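Local coordinates for protein acetoacetate decarboxylase (Sphingomonas wittichii, PDB 5UPB) that is an acetoacetate decarboxylase-like lyase that probably works through a Schiff base, as its relatives do, at residues 111-114 with 115-119; 226-229 with 230-233; 33-36 with 37-40; 103-107 with 108-112. All coordinates share one frame; numbering follows the deposited sequence.

Overall arrangement
All four contacts are local ones, between neighbouring stretches of chain. Contacts 1 and 4 share Leu111 and Ile112 and take the two ends of helix 108-116: contact 4 starts it from strand 95-105, contact 1 stops it. Both are buried, both meet the second subunit, and in each an aliphatic chain lies over an indole. Contacts 2 and 3 are only partly buried, lie nearer the surface with centres about 12 Å apart, and touch through Phe232 and Leu39. Contact 2 is a 3-10 turn with a water and a carboxylate, contact 3 a helix start capped by an aspartate. Contact 2 also reaches contact 4, where Glu227 and Trp104 probably share a hydrogen bond.

Contact 1: 111-114 with 115-119; sequences LIRG and WLNGY
Leu111 lays its CD2 methyl over one face of the Trp115 indole, one helical turn on, and this is the tight side of the contact. The methyl stands 3.9 Å from the centroid of the five-membered ring, 30° off the ring normal, a CH-pi contact. Leu111 CG is anti to the backbone N (chi1 -179°), which carries the branch alongside the indole so that both side chains point the same way. At the ring's edge, Trp115 NE1 bonds to Lys121 O, and His5 of the second subunit meets the indole edge-to-face. The backbone here stays helical, with Trp115 N bonded to Leu111 O at 2.9 Å. A Schellman motif then ends helix 108-116: Tyr119 N reaches Gly114 O at 2.7 Å, from well above the carbonyl plane, and Gly118 N bonds to Trp115 O at 2.9 Å. Gly118 takes the positive phi (80°) that the motif needs. Gly114 O also receives a weak bond from Asn117 N. Ile112 CG2 and Leu116 CD1 lie wider apart (3.9 Å) but covered by Trp115 and Trp186 of the second subunit. The solvent side, at the partly exposed Arg113, is looser: its CG comes only to 4.4 Å from Asn117 ND2.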
loop_
_atom_site.group_PDB
_atom_site.type_symbol
_atom_site.label_atom_id
_atom_site.label_comp_id
_atom_site.label_asym_id
_atom_site.label_seq_id
_atom_site.Cartn_x
_atom_site.Cartn_y
_atom_site.Cartn_z
ATOM N N LEU A 111 -15.570 -3.157 0.704
ATOM C CA LEU A 111 -15.699 -4.548 0.301
ATOM C C LEU A 111 -16.826 -5.238 1.059
ATOM O O LEU A 111 -17.685 -5.918 0.464
ATOM C CB LEU A 111 -14.365 -5.262 0.506
ATOM C CG LEU A 111 -14.359 -6.734 0.098
ATOM C CD1 LEU A 111 -12.937 -7.094 -0.283
ATOM C CD2 LEU A 111 -14.877 -7.590 1.213
ATOM N N ILE A 112 -16.831 -5.096 2.374
ATOM C CA ILE A 112 -17.788 -5.834 3.173
ATOM C C ILE A 112 -19.202 -5.289 2.993
ATOM O O ILE A 112 -20.159 -6.062 2.849
ATOM C CB ILE A 112 -17.337 -5.819 4.641
ATOM C CG1 ILE A 112 -16.079 -6.739 4.814
ATOM C CG2 ILE A 112 -18.490 -6.225 5.550
ATOM C CD1 ILE A 112 -16.376 -8.215 4.637
ATOM N N ARG A 113 -19.374 -3.974 3.016
ATOM C CA ARG A 113 -20.699 -3.427 2.719
ATOM C C ARG A 113 -21.197 -3.956 1.384
ATOM O O ARG A 113 -22.349 -4.383 1.261
ATOM C CB ARG A 113 -20.628 -1.895 2.732
ATOM C CG ARG A 113 -21.948 -1.081 2.562
ATOM C CD ARG A 113 -21.601 0.443 2.400
ATOM N NE ARG A 113 -20.713 0.616 1.235
ATOM C CZ ARG A 113 -19.790 1.566 1.013
ATOM N NH1 ARG A 113 -19.494 2.576 1.871
ATOM N NH2 ARG A 113 -19.137 1.482 -0.141
ATOM N N GLY A 114 -20.314 -3.986 0.386
ATOM C CA GLY A 114 -20.660 -4.569 -0.897
ATOM C C GLY A 114 -21.115 -6.011 -0.794
ATOM O O GLY A 114 -22.183 -6.382 -1.311
ATOM N N TRP A 115 -20.316 -6.853 -0.130
ATOM C CA TRP A 115 -20.673 -8.267 -0.055
ATOM C C TRP A 115 -22.029 -8.442 0.615
ATOM O O TRP A 115 -22.826 -9.301 0.212
ATOM C CB TRP A 115 -19.603 -9.075 0.706
ATOM C CG TRP A 115 -18.384 -9.528 -0.059
ATOM C CD1 TRP A 115 -17.553 -8.760 -0.828
ATOM C CD2 TRP A 115 -17.834 -10.863 -0.094
ATOM N NE1 TRP A 115 -16.530 -9.535 -1.354
ATOM C CE2 TRP A 115 -16.674 -10.820 -0.911
ATOM C CE3 TRP A 115 -18.209 -12.081 0.482
ATOM C CZ2 TRP A 115 -15.893 -11.952 -1.179
ATOM C CZ3 TRP A 115 -17.432 -13.202 0.219
ATOM C CH2 TRP A 115 -16.286 -13.124 -0.611
ATOM N N LEU A 116 -22.292 -7.654 1.669
ATOM C CA LEU A 116 -23.552 -7.787 2.391
ATOM C C LEU A 116 -24.741 -7.476 1.508
ATOM O O LEU A 116 -25.847 -7.977 1.743
ATOM C CB LEU A 116 -23.574 -6.870 3.602
ATOM C CG LEU A 116 -22.559 -7.284 4.680
ATOM C CD1 LEU A 116 -22.359 -6.139 5.713
ATOM C CD2 LEU A 116 -23.048 -8.542 5.393
ATOM N N ASN A 117 -24.536 -6.622 0.526
ATOM C CA ASN A 117 -25.555 -6.250 -0.436
ATOM C C ASN A 117 -25.369 -6.974 -1.766
ATOM O O ASN A 117 -25.949 -6.560 -2.785
ATOM C CB ASN A 117 -25.493 -4.730 -0.601
ATOM C CG ASN A 117 -26.190 -3.978 0.534
ATOM O OD1 ASN A 117 -27.143 -4.474 1.124
ATOM N ND2 ASN A 117 -25.627 -2.830 0.924
ATOM N N GLY A 118 -24.550 -8.042 -1.772
ATOM C CA GLY A 118 -24.444 -8.917 -2.920
ATOM C C GLY A 118 -23.574 -8.421 -4.035
ATOM O O GLY A 118 -23.723 -8.895 -5.161
ATOM N N TYR A 119 -22.737 -7.415 -3.771
ATOM C CA TYR A 119 -21.751 -6.928 -4.724
ATOM C C TYR A 119 -20.487 -7.751 -4.557
ATOM O O TYR A 119 -19.862 -7.675 -3.495
ATOM C CB TYR A 119 -21.389 -5.498 -4.432
ATOM C CG TYR A 119 -22.366 -4.426 -4.796
ATOM C CD1 TYR A 119 -23.449 -4.148 -3.968
ATOM C CD2 TYR A 119 -22.159 -3.608 -5.905
ATOM C CE1 TYR A 119 -24.340 -3.127 -4.259
ATOM C CE2 TYR A 119 -23.055 -2.572 -6.215
ATOM C CZ TYR A 119 -24.138 -2.334 -5.378
ATOM O OH TYR A 119 -25.030 -1.313 -5.654
#

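Contact 2: 226-229 with 230-233; sequences DEAL and ECFA
This is a short 3-10 turn in the loop that links strand 206-221 to strand 235-249, with residues 226-228 leading into it. Its backbone signature is a run of i to i+3 bonds: Cys231 N donates to Ala228 O at 3.1 Å, and Phe232 N donates to Leu229 O at 3.0 Å. Ala233 N continues the pattern onto Glu230 O. On one side of the turn Cys231 SG lies anti to its own carbonyl carbon (chi1 -63°), which swings the sulfur back along the chain to 4.0 Å from Ala228 CB. Phe232 and Leu229 are buried against the strands, Phe232 on Leu86 and Ile88 and also on Leu39 of helix 36-42, Leu229 on Leu158 and Trp104. The carboxylate of Glu227 leads away from the turn to a salt bridge with Lys122 and a hydrogen bond with Trp104. Glu230, exposed, behaves differently: its chain bends at chi2 (76°) and folds back over the start of the turn, where OE2 is held by Ser223. A water completes this fold-back, accepting from Leu229 N at 3.2 Å and lying 2.9 Å from Glu230 OE1, to which it can donate.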
loop_
_atom_site.group_PDB
_atom_site.type_symbol
_atom_site.label_atom_id
_atom_site.label_comp_id
_atom_site.label_asym_id
_atom_site.label_seq_id
_atom_site.Cartn_x
_atom_site.Cartn_y
_atom_site.Cartn_z
ATOM N N ASP A 226 -5.679 -15.778 -10.812
ATOM C CA ASP A 226 -6.810 -15.872 -9.883
ATOM C C ASP A 226 -7.964 -14.929 -10.254
ATOM O O ASP A 226 -8.779 -14.544 -9.406
ATOM C CB ASP A 226 -6.337 -15.634 -8.440
ATOM C CG ASP A 226 -5.567 -14.327 -8.250
ATOM O OD1 ASP A 226 -5.361 -13.584 -9.238
ATOM O OD2 ASP A 226 -5.135 -14.068 -7.104
ATOM N N GLU A 227 -8.064 -14.566 -11.528
ATOM C CA GLU A 227 -9.164 -13.751 -12.032
ATOM C C GLU A 227 -9.672 -14.403 -13.300
ATOM O O GLU A 227 -9.028 -15.292 -13.851
ATOM C CB GLU A 227 -8.724 -12.321 -12.345
ATOM C CG GLU A 227 -8.083 -11.587 -11.192
ATOM C CD GLU A 227 -9.090 -11.175 -10.138
ATOM O OE1 GLU A 227 -10.285 -11.562 -10.254
ATOM O OE2 GLU A 227 -8.699 -10.447 -9.189
ATOM N N ALA A 228 -10.778 -13.900 -13.819
ATOM C CA ALA A 228 -11.362 -14.441 -15.037
ATOM C C ALA A 228 -11.664 -13.319 -16.017
ATOM O O ALA A 228 -12.745 -13.262 -16.610
ATOM C CB ALA A 228 -12.636 -15.234 -14.751
ATOM N N LEU A 229 -10.683 -12.427 -16.207
ATOM C CA LEU A 229 -10.848 -11.238 -17.032
ATOM C C LEU A 229 -11.096 -11.596 -18.484
ATOM O O LEU A 229 -11.712 -10.814 -19.203
ATOM C CB LEU A 229 -9.609 -10.355 -16.909
ATOM C CG LEU A 229 -9.409 -9.796 -15.508
ATOM C CD1 LEU A 229 -7.940 -9.457 -15.225
ATOM C CD2 LEU A 229 -10.280 -8.567 -15.356
ATOM N N GLU A 230 -10.640 -12.773 -18.918
ATOM C CA GLU A 230 -10.841 -13.204 -20.292
ATOM C C GLU A 230 -12.324 -13.273 -20.658
ATOM O O GLU A 230 -12.649 -13.291 -21.846
ATOM C CB GLU A 230 -10.162 -14.563 -20.518
ATOM C CG GLU A 230 -8.623 -14.474 -20.564
ATOM C CD GLU A 230 -7.955 -14.306 -19.170
ATOM O OE1 GLU A 230 -8.603 -14.579 -18.126
ATOM O OE2 GLU A 230 -6.769 -13.891 -19.125
ATOM N N CYS A 231 -13.226 -13.383 -19.681
ATOM C CA CYS A 231 -14.656 -13.387 -19.975
ATOM C C CYS A 231 -15.125 -12.102 -20.667
ATOM O O CYS A 231 -16.150 -12.124 -21.357
ATOM C CB CYS A 231 -15.434 -13.608 -18.683
ATOM S SG CYS A 231 -15.109 -15.187 -17.940
ATOM N N PHE A 232 -14.387 -11.002 -20.518
ATOM C CA PHE A 232 -14.724 -9.717 -21.118
ATOM C C PHE A 232 -13.817 -9.380 -22.293
ATOM O O PHE A 232 -13.872 -8.271 -22.815
ATOM C CB PHE A 232 -14.671 -8.610 -20.064
ATOM C CG PHE A 232 -15.774 -8.698 -19.028
ATOM C CD1 PHE A 232 -15.610 -9.439 -17.878
ATOM C CD2 PHE A 232 -16.959 -8.005 -19.198
ATOM C CE1 PHE A 232 -16.618 -9.518 -16.930
ATOM C CE2 PHE A 232 -17.971 -8.080 -18.257
ATOM C CZ PHE A 232 -17.798 -8.835 -17.119
ATOM N N ALA A 233 -13.009 -10.330 -22.746
ATOM C CA ALA A 233 -11.883 -10.033 -23.622
ATOM C C ALA A 233 -12.344 -9.729 -25.040
ATOM O O ALA A 233 -11.808 -8.828 -25.695
ATOM C CB ALA A 233 -10.891 -11.204 -23.631
HETATM O O HOH W 1 -7.662 -13.318 -15.714
#

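Contact 3: 33-36 with 37-40; sequences RCDP and ARLQ
Pro36 O takes the shortest sound bond of the contact, 2.8 Å from Gln40 N. One residue earlier, Asp35 O accepts from Leu39 N at 3.3 Å, so the first turn is closed by two successive i to i+4 bonds. The side chain of Asp35 adds a third link. With CG anti to the backbone N (chi1 -176°), the carboxylate folds over the start of the helix, where its OD1 accepts from Ala37 N at 3.2 Å; the N-H meets the oxygen from above the carboxylate plane, 66° out of it. Its negative charge probably also interacts favourably with the helix dipole. Arg38 runs out extended, its NE 5.3 Å from Asp35 OD2, so any attraction is probably weak and at a distance. On the buried side Leu39 turns back towards the strand, CD1 and CD2 straddling Cys34 CB at 3.9 Å and 4.0 Å. Beyond it lie Phe232 and Val49. Cutting Leu39 back to an alanine would probably take both methyls from Cys34 CB, lose the packing on Phe232 and Val49, and so weaken the seating of the helix on the strand end. Gln40 reaches away to the backbone of Leu47 and Val49. The arrangement is a capped helix start where the chain leaves strand 21-34, with Asp35 as N-cap and Pro36 in the first turn of helix 36-42.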
loop_
_atom_site.group_PDB
_atom_site.type_symbol
_atom_site.label_atom_id
_atom_site.label_comp_id
_atom_site.label_asym_id
_atom_site.label_seq_id
_atom_site.Cartn_x
_atom_site.Cartn_y
_atom_site.Cartn_z
ATOM N N ARG A 33 -19.550 -4.155 -25.559
ATOM C CA ARG A 33 -20.451 -5.257 -25.878
ATOM C C ARG A 33 -19.602 -6.508 -26.011
ATOM O O ARG A 33 -18.603 -6.501 -26.731
ATOM C CB ARG A 33 -21.254 -5.013 -27.154
ATOM C CG ARG A 33 -22.313 -6.102 -27.426
ATOM C CD ARG A 33 -23.200 -5.770 -28.627
ATOM N NE ARG A 33 -23.843 -4.456 -28.487
ATOM C CZ ARG A 33 -23.679 -3.423 -29.315
ATOM N NH1 ARG A 33 -22.901 -3.517 -30.392
ATOM N NH2 ARG A 33 -24.313 -2.284 -29.066
ATOM N N CYS A 34 -19.939 -7.534 -25.243
ATOM C CA CYS A 34 -19.311 -8.842 -25.334
ATOM C C CYS A 34 -20.342 -9.844 -25.817
ATOM O O CYS A 34 -21.523 -9.522 -26.014
ATOM C CB CYS A 34 -18.732 -9.294 -23.981
ATOM S SG CYS A 34 -17.507 -8.207 -23.284
ATOM N N ASP A 35 -19.869 -11.054 -26.053
ATOM C CA ASP A 35 -20.728 -12.170 -26.430
ATOM C C ASP A 35 -21.696 -12.455 -25.284
ATOM O O ASP A 35 -21.248 -12.849 -24.196
ATOM C CB ASP A 35 -19.858 -13.390 -26.735
ATOM C CG ASP A 35 -20.650 -14.576 -27.237
ATOM O OD1 ASP A 35 -21.890 -14.481 -27.334
ATOM O OD2 ASP A 35 -20.018 -15.606 -27.553
ATOM N N PRO A 36 -23.009 -12.324 -25.480
ATOM C CA PRO A 36 -23.916 -12.550 -24.347
ATOM C C PRO A 36 -23.758 -13.927 -23.715
ATOM O O PRO A 36 -23.944 -14.059 -22.500
ATOM C CB PRO A 36 -25.309 -12.355 -24.972
ATOM C CG PRO A 36 -25.092 -11.519 -26.173
ATOM C CD PRO A 36 -23.743 -11.916 -26.696
ATOM N N ALA A 37 -23.366 -14.950 -24.485
ATOM C CA ALA A 37 -23.280 -16.296 -23.917
ATOM C C ALA A 37 -22.166 -16.383 -22.884
ATOM O O ALA A 37 -22.341 -17.016 -21.834
ATOM C CB ALA A 37 -23.069 -17.323 -25.032
ATOM N N ARG A 38 -21.024 -15.738 -23.142
ATOM C CA ARG A 38 -19.966 -15.706 -22.135
ATOM C C ARG A 38 -20.412 -14.946 -20.885
ATOM O O ARG A 38 -20.163 -15.387 -19.756
ATOM C CB ARG A 38 -18.708 -15.037 -22.696
ATOM C CG ARG A 38 -17.937 -15.801 -23.745
ATOM C CD ARG A 38 -16.615 -15.095 -23.986
ATOM N NE ARG A 38 -15.626 -15.944 -24.635
ATOM C CZ ARG A 38 -14.426 -15.527 -25.019
ATOM N NH1 ARG A 38 -14.067 -14.264 -24.828
ATOM N NH2 ARG A 38 -13.583 -16.371 -25.602
ATOM N N LEU A 39 -21.089 -13.800 -21.057
ATOM C CA LEU A 39 -21.511 -13.040 -19.887
ATOM C C LEU A 39 -22.564 -13.787 -19.085
ATOM O O LEU A 39 -22.561 -13.724 -17.850
ATOM C CB LEU A 39 -22.029 -11.672 -20.311
ATOM C CG LEU A 39 -21.088 -10.837 -21.148
ATOM C CD1 LEU A 39 -21.751 -9.534 -21.474
ATOM C CD2 LEU A 39 -19.842 -10.591 -20.400
ATOM N N GLN A 40 -23.461 -14.522 -19.756
ATOM C CA GLN A 40 -24.506 -15.234 -19.021
ATOM C C GLN A 40 -23.903 -16.207 -18.010
ATOM O O GLN A 40 -24.446 -16.396 -16.916
ATOM C CB GLN A 40 -25.434 -15.989 -19.982
ATOM C CG GLN A 40 -26.573 -16.715 -19.251
ATOM C CD GLN A 40 -27.628 -15.747 -18.686
ATOM O OE1 GLN A 40 -28.196 -14.924 -19.423
ATOM N NE2 GLN A 40 -27.882 -15.835 -17.375
#

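Contact 4: 103-107 with 108-112; sequences VWVDK and EWSLI
The junction of strand 95-105 with helix 108-116 is made here, and Lys107 stands at the N-cap. Lys107 lays its aliphatic chain over one face of the Trp109 indole: CB is 3.8 Å from the centroid of the five-membered ring and 23° off its normal, with CG following at 3.8 Å from CZ2. Trp109 CG sits between the backbone N and the carbonyl carbon (chi1 41°), a setting that turns the indole back alongside Lys107. The ammonium of Lys107 passes on to the carbonyls of Ala77 and Val80. Trp109 NE1 bonds to His154 of the second subunit, and Tyr81 meets the indole with its plane about perpendicular. A leucine in place of Trp109 would probably strip the Lys107 chain of its flat cover and leave that histidine without its N-H partner. The helix begins with Lys107 O, which accepts from Leu111 N at 3.1 Å and weakly from Ser110 N; after the helix, strand 121-123 pairs parallel to 95-105. At the strand end Val105 faces the first turn, with CG2 3.6 Å from Ser110 CB and CG1 3.9 Å from Leu111 CB. Glu108 reaches across the interface, where its OE2 accepts from Ile123 N and forms a salt bridge with Arg153, both of the second subunit.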
loop_
_atom_site.group_PDB
_atom_site.type_symbol
_atom_site.label_atom_id
_atom_site.label_comp_id
_atom_site.label_asym_id
_atom_site.label_seq_id
_atom_site.Cartn_x
_atom_site.Cartn_y
_atom_site.Cartn_z
ATOM N N VAL A 103 -15.618 -6.640 -9.168
ATOM C CA VAL A 103 -15.374 -5.341 -8.554
ATOM C C VAL A 103 -14.122 -5.436 -7.695
ATOM O O VAL A 103 -13.951 -6.405 -6.943
ATOM C CB VAL A 103 -16.566 -4.905 -7.687
ATOM C CG1 VAL A 103 -16.347 -3.488 -7.105
ATOM C CG2 VAL A 103 -17.846 -4.967 -8.503
ATOM N N TRP A 104 -13.248 -4.427 -7.805
ATOM C CA TRP A 104 -12.071 -4.283 -6.952
ATOM C C TRP A 104 -12.145 -2.911 -6.286
ATOM O O TRP A 104 -12.429 -1.912 -6.955
ATOM C CB TRP A 104 -10.751 -4.432 -7.749
ATOM C CG TRP A 104 -10.594 -5.770 -8.468
ATOM C CD1 TRP A 104 -9.909 -6.886 -8.008
ATOM C CD2 TRP A 104 -11.125 -6.132 -9.755
ATOM N NE1 TRP A 104 -9.980 -7.893 -8.942
ATOM C CE2 TRP A 104 -10.724 -7.460 -10.016
ATOM C CE3 TRP A 104 -11.894 -5.461 -10.711
ATOM C CZ2 TRP A 104 -11.067 -8.130 -11.183
ATOM C CZ3 TRP A 104 -12.229 -6.131 -11.886
ATOM C CH2 TRP A 104 -11.804 -7.465 -12.103
ATOM N N VAL A 105 -11.922 -2.877 -4.968
ATOM C CA VAL A 105 -12.018 -1.668 -4.164
ATOM C C VAL A 105 -10.775 -1.637 -3.288
ATOM O O VAL A 105 -10.117 -2.664 -3.069
ATOM C CB VAL A 105 -13.351 -1.642 -3.344
ATOM C CG1 VAL A 105 -13.386 -2.741 -2.266
ATOM C CG2 VAL A 105 -13.588 -0.301 -2.700
ATOM N N ASP A 106 -10.436 -0.459 -2.764
ATOM C CA ASP A 106 -9.206 -0.385 -1.966
ATOM C C ASP A 106 -9.445 -0.103 -0.488
ATOM O O ASP A 106 -8.505 0.272 0.210
ATOM C CB ASP A 106 -8.204 0.621 -2.542
ATOM C CG ASP A 106 -8.738 2.042 -2.612
ATOM O OD1 ASP A 106 -9.805 2.299 -2.061
ATOM O OD2 ASP A 106 -8.024 2.913 -3.160
ATOM N N LYS A 107 -10.664 -0.301 0.004
ATOM C CA LYS A 107 -10.967 -0.187 1.423
ATOM C C LYS A 107 -11.878 -1.356 1.779
ATOM O O LYS A 107 -12.891 -1.585 1.121
ATOM C CB LYS A 107 -11.653 1.164 1.746
ATOM C CG LYS A 107 -10.779 2.389 1.548
ATOM C CD LYS A 107 -9.665 2.436 2.570
ATOM C CE LYS A 107 -8.614 3.497 2.274
ATOM N NZ LYS A 107 -9.320 4.842 2.181
ATOM N N GLU A 108 -11.529 -2.105 2.815
ATOM C CA GLU A 108 -12.295 -3.316 3.083
ATOM C C GLU A 108 -13.667 -3.023 3.664
ATOM O O GLU A 108 -14.553 -3.884 3.554
ATOM C CB GLU A 108 -11.479 -4.294 3.989
ATOM C CG GLU A 108 -11.716 -4.211 5.476
ATOM C CD GLU A 108 -11.119 -2.952 6.132
ATOM O OE1 GLU A 108 -11.507 -1.823 5.769
ATOM O OE2 GLU A 108 -10.242 -3.074 7.029
ATOM N N TRP A 109 -13.884 -1.847 4.268
ATOM C CA TRP A 109 -15.243 -1.508 4.692
ATOM C C TRP A 109 -16.171 -1.375 3.506
ATOM O O TRP A 109 -17.353 -1.710 3.604
ATOM C CB TRP A 109 -15.292 -0.229 5.532
ATOM C CG TRP A 109 -14.423 0.907 5.098
ATOM C CD1 TRP A 109 -13.160 1.167 5.514
ATOM C CD2 TRP A 109 -14.784 1.982 4.225
ATOM N NE1 TRP A 109 -12.686 2.317 4.936
ATOM C CE2 TRP A 109 -13.665 2.847 4.146
ATOM C CE3 TRP A 109 -15.947 2.308 3.522
ATOM C CZ2 TRP A 109 -13.661 4.010 3.381
ATOM C CZ3 TRP A 109 -15.934 3.471 2.723
ATOM C CH2 TRP A 109 -14.784 4.301 2.670
ATOM N N SER A 110 -15.649 -0.954 2.369
ATOM C CA SER A 110 -16.456 -0.925 1.164
ATOM C C SER A 110 -16.603 -2.318 0.572
ATOM O O SER A 110 -17.691 -2.678 0.089
ATOM C CB SER A 110 -15.835 0.051 0.154
ATOM O OG SER A 110 -16.608 0.048 -1.028
ATOM N N LEU A 111 -15.570 -3.157 0.704
ATOM C CA LEU A 111 -15.699 -4.548 0.301
ATOM C C LEU A 111 -16.826 -5.238 1.059
ATOM O O LEU A 111 -17.685 -5.918 0.464
ATOM C CB LEU A 111 -14.365 -5.262 0.506
ATOM C CG LEU A 111 -14.359 -6.734 0.098
ATOM C CD1 LEU A 111 -12.937 -7.094 -0.283
ATOM C CD2 LEU A 111 -14.877 -7.590 1.213
ATOM N N ILE A 112 -16.831 -5.096 2.374
ATOM C CA ILE A 112 -17.788 -5.834 3.173
ATOM C C ILE A 112 -19.202 -5.289 2.993
ATOM O O ILE A 112 -20.159 -6.062 2.849
ATOM C CB ILE A 112 -17.337 -5.819 4.641
ATOM C CG1 ILE A 112 -16.079 -6.739 4.814
ATOM C CG2 ILE A 112 -18.490 -6.225 5.550
ATOM C CD1 ILE A 112 -16.376 -8.215 4.637
#